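RagB/SusD domain protein (Flavobacterium johnsoniae, PDB 5J5U) binds chitin and, as a SusD homologue, probably helps capture chitin-derived chains at the outer membrane of the bacterium for uptake. Local coordinates at residues A[82-87]-A[106-111]; A[60-65]-A[443-448]; A[152-157]-A[183-188]. All blocks are in the same frame, centred on the assembly; numbering follows the deposited sequence.

Interaction 1 of 3, residues A[82-87]-A[106-111]; sequences KNVVDI and IMKVMV
V84 of helix 66-90 sets its two methyl groups against M107 and K108 of helix 98-119, a worked example of one beta-branched residue serving two neighbours. The short segments run nearly antiparallel, with axes 9.5 Å apart and at 161°, and the CA atoms of V84 and K108 come within 6.0 Å of each other. The tight part of the contact is here. CG2 of V84 lies 3.7 Å from CB of M107 and also sits near N of K108, so this branch presses on both a side chain and the opposing backbone. CG1, held between its own backbone N and carbonyl carbon (chi1 73°), meets K108 instead, 4.0 Å from CB, and the two side chains cross at about a right angle. Beyond CB, M107 bends away at two successive torsions, toward T23 and Q24 of helix 16-29.

The other side is looser and partly open to solvent. There CG2 of V85 brushes CD of K108 at 4.1 Å. K108 starts toward helix 66-90 and then folds along its length, which carries its ammonium group away from the valines; NZ donates to OH of Y124 and has a weak, long ion pair with D153. L81 and I88 of helix 66-90 also touch this side chain.

The two helices are consecutive and form an antiparallel hairpin. Within these segments they meet through dispersion and shape alone: the lysine contributes its methylenes, while its ammonium group is directed elsewhere, to Y124 and weakly to D153, so that one residue serves both aliphatic packing and a polar bond.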
loop_
_atom_site.group_PDB
_atom_site.type_symbol
_atom_site.label_atom_id
_atom_site.label_comp_id
_atom_site.label_asym_id
_atom_site.label_seq_id
_atom_site.Cartn_x
_atom_site.Cartn_y
_atom_site.Cartn_z
ATOM N N LYS A 82 0.593 -14.675 -14.452
ATOM C CA LYS A 82 0.994 -15.592 -15.508
ATOM C C LYS A 82 2.363 -15.273 -16.109
ATOM O O LYS A 82 3.172 -16.170 -16.351
ATOM C CB LYS A 82 -0.073 -15.579 -16.596
ATOM C CG LYS A 82 0.447 -15.804 -17.999
ATOM C CD LYS A 82 -0.677 -15.610 -19.009
ATOM C CE LYS A 82 -1.372 -14.264 -18.809
ATOM N NZ LYS A 82 -0.437 -13.100 -18.824
ATOM N N ASN A 83 2.649 -13.993 -16.296
ATOM C CA ASN A 83 3.927 -13.612 -16.869
ATOM C C ASN A 83 5.063 -13.961 -15.946
ATOM O O ASN A 83 6.106 -14.476 -16.376
ATOM C CB ASN A 83 3.966 -12.119 -17.173
ATOM C CG ASN A 83 3.492 -11.813 -18.560
ATOM O OD1 ASN A 83 4.196 -12.071 -19.535
ATOM N ND2 ASN A 83 2.274 -11.297 -18.670
ATOM N N VAL A 84 4.862 -13.670 -14.668
ATOM C CA VAL A 84 5.937 -13.816 -13.714
ATOM C C VAL A 84 6.150 -15.316 -13.427
ATOM O O VAL A 84 7.289 -15.761 -13.176
ATOM C CB VAL A 84 5.651 -12.983 -12.460
ATOM C CG1 VAL A 84 4.561 -13.621 -11.616
ATOM C CG2 VAL A 84 6.925 -12.783 -11.678
ATOM N N VAL A 85 5.069 -16.103 -13.522
ATOM C CA VAL A 85 5.196 -17.561 -13.490
ATOM C C VAL A 85 6.025 -18.077 -14.685
ATOM O O VAL A 85 6.942 -18.891 -14.515
ATOM C CB VAL A 85 3.830 -18.249 -13.474
ATOM C CG1 VAL A 85 3.979 -19.740 -13.784
ATOM C CG2 VAL A 85 3.206 -18.085 -12.099
ATOM N N ASP A 86 5.727 -17.579 -15.883
ATOM C CA ASP A 86 6.498 -17.965 -17.077
ATOM C C ASP A 86 7.980 -17.576 -16.989
ATOM O O ASP A 86 8.849 -18.341 -17.431
ATOM C CB ASP A 86 5.899 -17.346 -18.334
ATOM C CG ASP A 86 4.729 -18.135 -18.859
ATOM O OD1 ASP A 86 4.672 -19.366 -18.594
ATOM O OD2 ASP A 86 3.857 -17.519 -19.521
ATOM N N ILE A 87 8.278 -16.413 -16.403
ATOM C CA ILE A 87 9.678 -16.049 -16.206
ATOM C C ILE A 87 10.331 -17.061 -15.281
ATOM O O ILE A 87 11.384 -17.603 -15.605
ATOM C CB ILE A 87 9.867 -14.655 -15.620
ATOM C CG1 ILE A 87 9.304 -13.589 -16.550
ATOM C CG2 ILE A 87 11.343 -14.374 -15.430
ATOM C CD1 ILE A 87 9.223 -12.216 -15.904
ATOM N N ILE A 106 10.866 -12.843 -6.461
ATOM C CA ILE A 106 10.589 -11.691 -5.608
ATOM C C ILE A 106 9.395 -10.939 -6.202
ATOM O O ILE A 106 8.436 -10.623 -5.492
ATOM C CB ILE A 106 11.826 -10.774 -5.464
ATOM C CG1 ILE A 106 12.951 -11.531 -4.765
ATOM C CG2 ILE A 106 11.524 -9.561 -4.619
ATOM C CD1 ILE A 106 14.251 -10.801 -4.775
ATOM N N MET A 107 9.422 -10.736 -7.521
ATOM C CA MET A 107 8.307 -10.078 -8.174
ATOM C C MET A 107 7.027 -10.820 -7.810
ATOM O O MET A 107 6.029 -10.188 -7.444
ATOM C CB MET A 107 8.477 -10.042 -9.698
ATOM C CG MET A 107 9.456 -9.008 -10.198
ATOM S SD MET A 107 8.975 -7.309 -9.866
ATOM C CE MET A 107 7.477 -7.121 -10.817
ATOM N N LYS A 108 7.078 -12.156 -7.857
ATOM C CA LYS A 108 5.851 -12.928 -7.756
ATOM C C LYS A 108 5.234 -12.721 -6.386
ATOM O O LYS A 108 4.002 -12.702 -6.255
ATOM C CB LYS A 108 6.085 -14.408 -8.034
ATOM C CG LYS A 108 4.873 -15.274 -7.688
ATOM C CD LYS A 108 4.660 -16.402 -8.681
ATOM C CE LYS A 108 5.377 -17.664 -8.269
ATOM N NZ LYS A 108 5.192 -18.001 -6.839
ATOM N N VAL A 109 6.078 -12.480 -5.381
ATOM C CA VAL A 109 5.537 -12.251 -4.045
ATOM C C VAL A 109 4.818 -10.892 -4.038
ATOM O O VAL A 109 3.682 -10.791 -3.594
ATOM C CB VAL A 109 6.634 -12.332 -2.953
ATOM C CG1 VAL A 109 6.062 -11.963 -1.587
ATOM C CG2 VAL A 109 7.245 -13.742 -2.914
ATOM N N MET A 110 5.457 -9.870 -4.589
ATOM C CA MET A 110 4.871 -8.538 -4.615
ATOM C C MET A 110 3.541 -8.517 -5.368
ATOM O O MET A 110 2.562 -7.920 -4.903
ATOM C CB MET A 110 5.849 -7.552 -5.253
ATOM C CG MET A 110 7.085 -7.287 -4.403
ATOM S SD MET A 110 8.321 -6.260 -5.245
ATOM C CE MET A 110 7.584 -4.641 -5.077
ATOM N N VAL A 111 3.501 -9.190 -6.513
ATOM C CA VAL A 111 2.260 -9.345 -7.255
ATOM C C VAL A 111 1.173 -10.005 -6.374
ATOM O O VAL A 111 0.067 -9.480 -6.275
ATOM C CB VAL A 111 2.469 -10.194 -8.569
ATOM C CG1 VAL A 111 1.131 -10.637 -9.192
ATOM C CG2 VAL A 111 3.360 -9.464 -9.613
#

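Interaction 2 of 3, residues A[60-65]-A[443-448]; sequences SKFKKV and VVPTRL
F62 holds its ring between the pyrrolidine of P445 and a backbone carbonyl of its own segment, a clear case of a proline CH-pi contact joining loops distant in sequence. CD of P445 stands 3.7 Å from the ring centroid of F62 and only 12° off the normal, so the carbon sits over the ring centre, consistent with a C-H directed at the pi cloud; being bonded to the imide nitrogen, CD probably carries slightly polarised hydrogens suited to this place. On the opposite face, O of S60 lies 3.4 Å above the ring plane, displaced toward the rim.

The remaining contacts come at a slant. O of V443 approaches CD2 of F62 at 3.4 Å, and the same oxygen accepts a hydrogen bond from OG1 of T440. V444 adds its CA and one methyl: CG2, the branch beside the backbone N, meets CZ of F62 at 3.9 Å, whereas CG1 stays anti to that N (chi1 -172°).

The backbone sets up the pose. F62 is the first residue to leave helix 53-60, with a positive phi of 74°, and its CG lies beside the backbone N and anti to the carbonyl carbon, which sends the ring out to the 443-445 main chain. With F62 cut back to an alanine, CD of P445 would probably lose its aromatic face, CG2 of V444 its neighbour at CZ, and a gap would open between the loops.

F45 and W475 also touch P445, and F62 pairs through its backbone with Q439. The arrangement is a loop-to-loop contact in which an aromatic residue just past a helix end, at positive phi, packs on an extended, proline-containing loop of the SusD-like fold.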
loop_
_atom_site.group_PDB
_atom_site.type_symbol
_atom_site.label_atom_id
_atom_site.label_comp_id
_atom_site.label_asym_id
_atom_site.label_seq_id
_atom_site.Cartn_x
_atom_site.Cartn_y
_atom_site.Cartn_z
ATOM N N SER A 60 -15.755 5.853 0.712
ATOM C CA SER A 60 -15.866 6.541 1.977
ATOM C C SER A 60 -17.114 6.078 2.761
ATOM O O SER A 60 -17.025 5.757 3.938
ATOM C CB SER A 60 -15.894 8.047 1.713
ATOM O OG SER A 60 -15.492 8.755 2.850
ATOM N N LYS A 61 -18.260 6.000 2.082
ATOM C CA LYS A 61 -19.521 5.634 2.743
ATOM C C LYS A 61 -19.822 4.118 2.762
ATOM O O LYS A 61 -20.722 3.696 3.478
ATOM C CB LYS A 61 -20.688 6.360 2.073
ATOM C CG LYS A 61 -20.613 7.856 2.176
ATOM C CD LYS A 61 -21.935 8.521 1.795
ATOM C CE LYS A 61 -22.315 8.307 0.355
ATOM N NZ LYS A 61 -23.532 9.124 -0.030
ATOM N N PHE A 62 -19.064 3.329 1.992
ATOM C CA PHE A 62 -19.215 1.863 1.867
ATOM C C PHE A 62 -20.440 1.426 1.030
ATOM O O PHE A 62 -21.479 1.049 1.553
ATOM C CB PHE A 62 -19.266 1.200 3.251
ATOM C CG PHE A 62 -18.212 1.719 4.210
ATOM C CD1 PHE A 62 -16.955 2.118 3.738
ATOM C CD2 PHE A 62 -18.482 1.814 5.577
ATOM C CE1 PHE A 62 -15.995 2.591 4.595
ATOM C CE2 PHE A 62 -17.537 2.282 6.454
ATOM C CZ PHE A 62 -16.280 2.686 5.972
ATOM N N LYS A 63 -20.294 1.488 -0.283
ATOM C CA LYS A 63 -21.294 0.966 -1.194
ATOM C C LYS A 63 -20.621 -0.004 -2.181
ATOM O O LYS A 63 -19.516 0.254 -2.655
ATOM C CB LYS A 63 -22.000 2.100 -1.945
ATOM C CG LYS A 63 -22.820 3.001 -1.072
ATOM C CD LYS A 63 -23.696 3.922 -1.903
ATOM C CE LYS A 63 -24.433 4.911 -1.014
ATOM N NZ LYS A 63 -25.285 5.784 -1.838
ATOM N N LYS A 64 -21.280 -1.124 -2.462
ATOM C CA LYS A 64 -20.708 -2.167 -3.308
ATOM C C LYS A 64 -20.912 -1.914 -4.780
ATOM O O LYS A 64 -22.013 -1.585 -5.211
ATOM C CB LYS A 64 -21.314 -3.536 -2.982
ATOM C CG LYS A 64 -21.195 -3.938 -1.559
ATOM C CD LYS A 64 -21.110 -5.446 -1.455
ATOM C CE LYS A 64 -22.454 -6.107 -1.642
ATOM N NZ LYS A 64 -22.438 -7.518 -1.129
ATOM N N VAL A 65 -19.836 -2.085 -5.535
ATOM C CA VAL A 65 -19.874 -2.175 -7.001
ATOM C C VAL A 65 -18.963 -3.352 -7.324
ATOM O O VAL A 65 -17.752 -3.314 -7.001
ATOM C CB VAL A 65 -19.363 -0.890 -7.716
ATOM C CG1 VAL A 65 -19.556 -1.003 -9.227
ATOM C CG2 VAL A 65 -20.077 0.355 -7.194
ATOM N N VAL A 443 -19.641 0.262 9.266
ATOM C CA VAL A 443 -18.623 -0.745 9.577
ATOM C C VAL A 443 -17.597 -0.837 8.443
ATOM O O VAL A 443 -17.971 -1.099 7.288
ATOM C CB VAL A 443 -19.253 -2.124 9.791
ATOM C CG1 VAL A 443 -18.165 -3.143 10.153
ATOM C CG2 VAL A 443 -20.315 -2.050 10.901
ATOM N N VAL A 444 -16.313 -0.638 8.735
ATOM C CA VAL A 444 -15.357 -0.716 7.642
ATOM C C VAL A 444 -15.296 -2.147 7.063
ATOM O O VAL A 444 -15.148 -3.123 7.783
ATOM C CB VAL A 444 -13.958 -0.249 8.046
ATOM C CG1 VAL A 444 -13.037 -0.163 6.792
ATOM C CG2 VAL A 444 -14.035 1.093 8.738
ATOM N N PRO A 445 -15.469 -2.261 5.747
ATOM C CA PRO A 445 -15.265 -3.549 5.090
ATOM C C PRO A 445 -13.881 -4.094 5.383
ATOM O O PRO A 445 -12.902 -3.333 5.363
ATOM C CB PRO A 445 -15.442 -3.211 3.609
ATOM C CG PRO A 445 -16.315 -1.988 3.615
ATOM C CD PRO A 445 -15.847 -1.204 4.792
ATOM N N THR A 446 -13.789 -5.395 5.636
ATOM C CA THR A 446 -12.513 -5.964 6.038
ATOM C C THR A 446 -11.887 -6.878 4.975
ATOM O O THR A 446 -10.834 -7.470 5.207
ATOM C CB THR A 446 -12.644 -6.713 7.380
ATOM O OG1 THR A 446 -13.852 -7.481 7.390
ATOM C CG2 THR A 446 -12.680 -5.689 8.535
ATOM N N ARG A 447 -12.536 -6.984 3.818
ATOM C CA ARG A 447 -11.933 -7.612 2.622
ATOM C C ARG A 447 -12.788 -7.231 1.418
ATOM O O ARG A 447 -13.878 -6.720 1.591
ATOM C CB ARG A 447 -11.853 -9.136 2.753
ATOM C CG ARG A 447 -13.252 -9.821 2.748
ATOM C CD ARG A 447 -13.194 -11.347 2.942
ATOM N NE ARG A 447 -12.796 -12.075 1.727
ATOM C CZ ARG A 447 -13.631 -12.477 0.759
ATOM N NH1 ARG A 447 -14.923 -12.210 0.839
ATOM N NH2 ARG A 447 -13.168 -13.139 -0.309
ATOM N N LEU A 448 -12.305 -7.473 0.208
ATOM C CA LEU A 448 -13.165 -7.411 -0.965
ATOM C C LEU A 448 -13.478 -8.864 -1.375
ATOM O O LEU A 448 -12.858 -9.817 -0.868
ATOM C CB LEU A 448 -12.506 -6.621 -2.102
ATOM C CG LEU A 448 -12.183 -5.146 -1.797
ATOM C CD1 LEU A 448 -11.516 -4.476 -3.002
ATOM C CD2 LEU A 448 -13.432 -4.355 -1.376
#

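Interaction 3 of 3, residues A[152-157]-A[183-188]; sequences KDLDES and KLANTM
L154 pushes both of its methyl groups onto one turn of helix 178-195, above A185 and M188. Its CD2 lies 3.9 Å from O of A185 and 4.3 Å from CB of the same residue; CD1 meets CB of M188 at 4.2 Å, close also to the main-chain carbon there. Chi1 of -65° brings CG up to the neighbouring helix, and chi2 of 170° then divides CD1 and CD2 between M188 and A185. The small alanine lets the backbones draw together, the CA atoms of L154 and A185 being 5.6 Å apart. M188 offers mainly its CB, since its chain bends at chi2 and chi3 and carries the sulfur off from L154.

A polar link flanks this apolar patch. One water donates to OD1 of N186 at 2.6 Å and, more weakly, to O of L154, bridging the helices. N186 is itself positioned by ND2, which bonds to O of G215.

Farther out, each helix carries a hydroxyl folded back on its own backbone. OG of S157 donates to O of D153 at 2.6 Å, and OG1 of T187 does likewise to O of K183 at 2.8 Å; both acceptors also take the regular helical N-H, the two donors arriving from opposite faces of the carbonyl plane. Just beyond segment 183-188, R189 forms a salt bridge with D155, and L154 also touches R189 and L192 farther along helix 178-195.

Direct contact between the segments is thus apolar on the leucine side, its methyls lying on both side chains and backbone of the partner helix. The bond of D155 to R189 and, more weakly, the water bridge add direction at its margin.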
loop_
_atom_site.group_PDB
_atom_site.type_symbol
_atom_site.label_atom_id
_atom_site.label_comp_id
_atom_site.label_asym_id
_atom_site.label_seq_id
_atom_site.Cartn_x
_atom_site.Cartn_y
_atom_site.Cartn_z
ATOM N N LYS A 152 9.413 -18.456 2.372
ATOM C CA LYS A 152 10.358 -19.369 1.729
ATOM C C LYS A 152 11.000 -18.775 0.465
ATOM O O LYS A 152 12.230 -18.768 0.327
ATOM C CB LYS A 152 9.678 -20.689 1.371
ATOM C CG LYS A 152 10.650 -21.724 0.819
ATOM C CD LYS A 152 9.929 -22.921 0.187
ATOM C CE LYS A 152 10.914 -24.051 -0.093
ATOM N NZ LYS A 152 10.300 -25.287 -0.638
ATOM N N ASP A 153 10.179 -18.260 -0.442
ATOM C CA ASP A 153 10.705 -17.669 -1.657
ATOM C C ASP A 153 11.603 -16.455 -1.399
ATOM O O ASP A 153 12.599 -16.286 -2.083
ATOM C CB ASP A 153 9.583 -17.263 -2.591
ATOM C CG ASP A 153 9.049 -18.420 -3.362
ATOM O OD1 ASP A 153 9.658 -19.500 -3.254
ATOM O OD2 ASP A 153 8.059 -18.252 -4.101
ATOM N N LEU A 154 11.239 -15.581 -0.464
ATOM C CA LEU A 154 12.084 -14.415 -0.176
ATOM C C LEU A 154 13.429 -14.804 0.457
ATOM O O LEU A 154 14.491 -14.267 0.092
ATOM C CB LEU A 154 11.346 -13.437 0.724
ATOM C CG LEU A 154 10.118 -12.825 0.049
ATOM C CD1 LEU A 154 9.263 -12.052 1.062
ATOM C CD2 LEU A 154 10.536 -11.938 -1.129
ATOM N N ASP A 155 13.381 -15.741 1.400
ATOM C CA ASP A 155 14.592 -16.277 2.006
ATOM C C ASP A 155 15.543 -16.848 0.940
ATOM O O ASP A 155 16.694 -16.369 0.737
ATOM C CB ASP A 155 14.212 -17.346 3.018
ATOM C CG ASP A 155 15.408 -17.967 3.683
ATOM O OD1 ASP A 155 15.803 -17.478 4.766
ATOM O OD2 ASP A 155 15.952 -18.941 3.112
ATOM N N GLU A 156 15.030 -17.828 0.208
ATOM C CA GLU A 156 15.839 -18.486 -0.802
ATOM C C GLU A 156 16.274 -17.555 -1.917
ATOM O O GLU A 156 17.347 -17.740 -2.473
ATOM C CB GLU A 156 15.091 -19.670 -1.396
ATOM C CG GLU A 156 14.831 -20.758 -0.389
ATOM C CD GLU A 156 14.027 -21.886 -0.968
ATOM O OE1 GLU A 156 13.681 -21.814 -2.166
ATOM O OE2 GLU A 156 13.767 -22.857 -0.230
ATOM N N SER A 157 15.449 -16.567 -2.254
ATOM C CA SER A 157 15.784 -15.647 -3.340
ATOM C C SER A 157 16.867 -14.671 -2.926
ATOM O O SER A 157 17.702 -14.283 -3.742
ATOM C CB SER A 157 14.551 -14.901 -3.810
ATOM O OG SER A 157 13.680 -15.821 -4.435
ATOM N N LYS A 183 17.978 -6.389 -0.771
ATOM C CA LYS A 183 17.344 -5.594 0.281
ATOM C C LYS A 183 15.837 -5.423 0.065
ATOM O O LYS A 183 15.085 -5.359 1.042
ATOM C CB LYS A 183 18.018 -4.231 0.382
ATOM C CG LYS A 183 19.526 -4.335 0.573
ATOM C CD LYS A 183 20.158 -2.975 0.776
ATOM C CE LYS A 183 20.694 -2.446 -0.547
ATOM N NZ LYS A 183 21.246 -1.078 -0.376
ATOM N N LEU A 184 15.394 -5.383 -1.197
ATOM C CA LEU A 184 13.952 -5.345 -1.487
ATOM C C LEU A 184 13.288 -6.624 -0.996
ATOM O O LEU A 184 12.196 -6.586 -0.411
ATOM C CB LEU A 184 13.668 -5.169 -2.984
ATOM C CG LEU A 184 12.189 -5.388 -3.341
ATOM C CD1 LEU A 184 11.318 -4.283 -2.796
ATOM C CD2 LEU A 184 11.975 -5.545 -4.839
ATOM N N ALA A 185 13.973 -7.744 -1.224
ATOM C CA ALA A 185 13.502 -9.038 -0.764
ATOM C C ALA A 185 13.348 -9.048 0.751
ATOM O O ALA A 185 12.319 -9.481 1.281
ATOM C CB ALA A 185 14.459 -10.132 -1.210
ATOM N N ASN A 186 14.344 -8.518 1.453
ATOM C CA ASN A 186 14.286 -8.504 2.917
ATOM C C ASN A 186 13.261 -7.518 3.514
ATOM O O ASN A 186 12.703 -7.758 4.589
ATOM C CB ASN A 186 15.671 -8.199 3.484
ATOM C CG ASN A 186 16.642 -9.340 3.277
ATOM O OD1 ASN A 186 16.277 -10.515 3.406
ATOM N ND2 ASN A 186 17.876 -9.005 2.921
ATOM N N THR A 187 13.052 -6.393 2.837
ATOM C CA THR A 187 12.088 -5.404 3.298
ATOM C C THR A 187 10.668 -5.954 3.116
ATOM O O THR A 187 9.839 -5.855 4.032
ATOM C CB THR A 187 12.269 -4.062 2.560
ATOM O OG1 THR A 187 13.640 -3.661 2.654
ATOM C CG2 THR A 187 11.392 -2.975 3.179
ATOM N N MET A 188 10.405 -6.562 1.955
ATOM C CA MET A 188 9.143 -7.277 1.748
ATOM C C MET A 188 8.943 -8.335 2.833
ATOM O O MET A 188 7.840 -8.480 3.382
ATOM C CB MET A 188 9.096 -7.922 0.354
ATOM C CG MET A 188 8.740 -6.938 -0.773
ATOM S SD MET A 188 7.080 -6.235 -0.530
ATOM C CE MET A 188 6.040 -7.679 -0.760
HETATM O O HOH W 1 15.033 -12.761 2.874
#

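In the fold
Interactions 1 and 3 lie on the same side of the chain, their centres about 14 Å apart, and belong to one contiguous stack of packed helices: helix 98-119 packs on helix 66-90 in interaction 1, while its I106 and M110 also touch A185, L184, M188 and S157 of interaction 3. Interaction 3 is the buried member; interactions 1 and 2 are partly buried. Interaction 2 touches neither of the others, its centre being about 29 Å and 32 Å from theirs, and closes a chain loop within which both are nested. Its chemistry differs accordingly: the helix pairs meet through aliphatic branches, with polar ends at the margins, whereas the two irregular segments depend on a single aromatic ring.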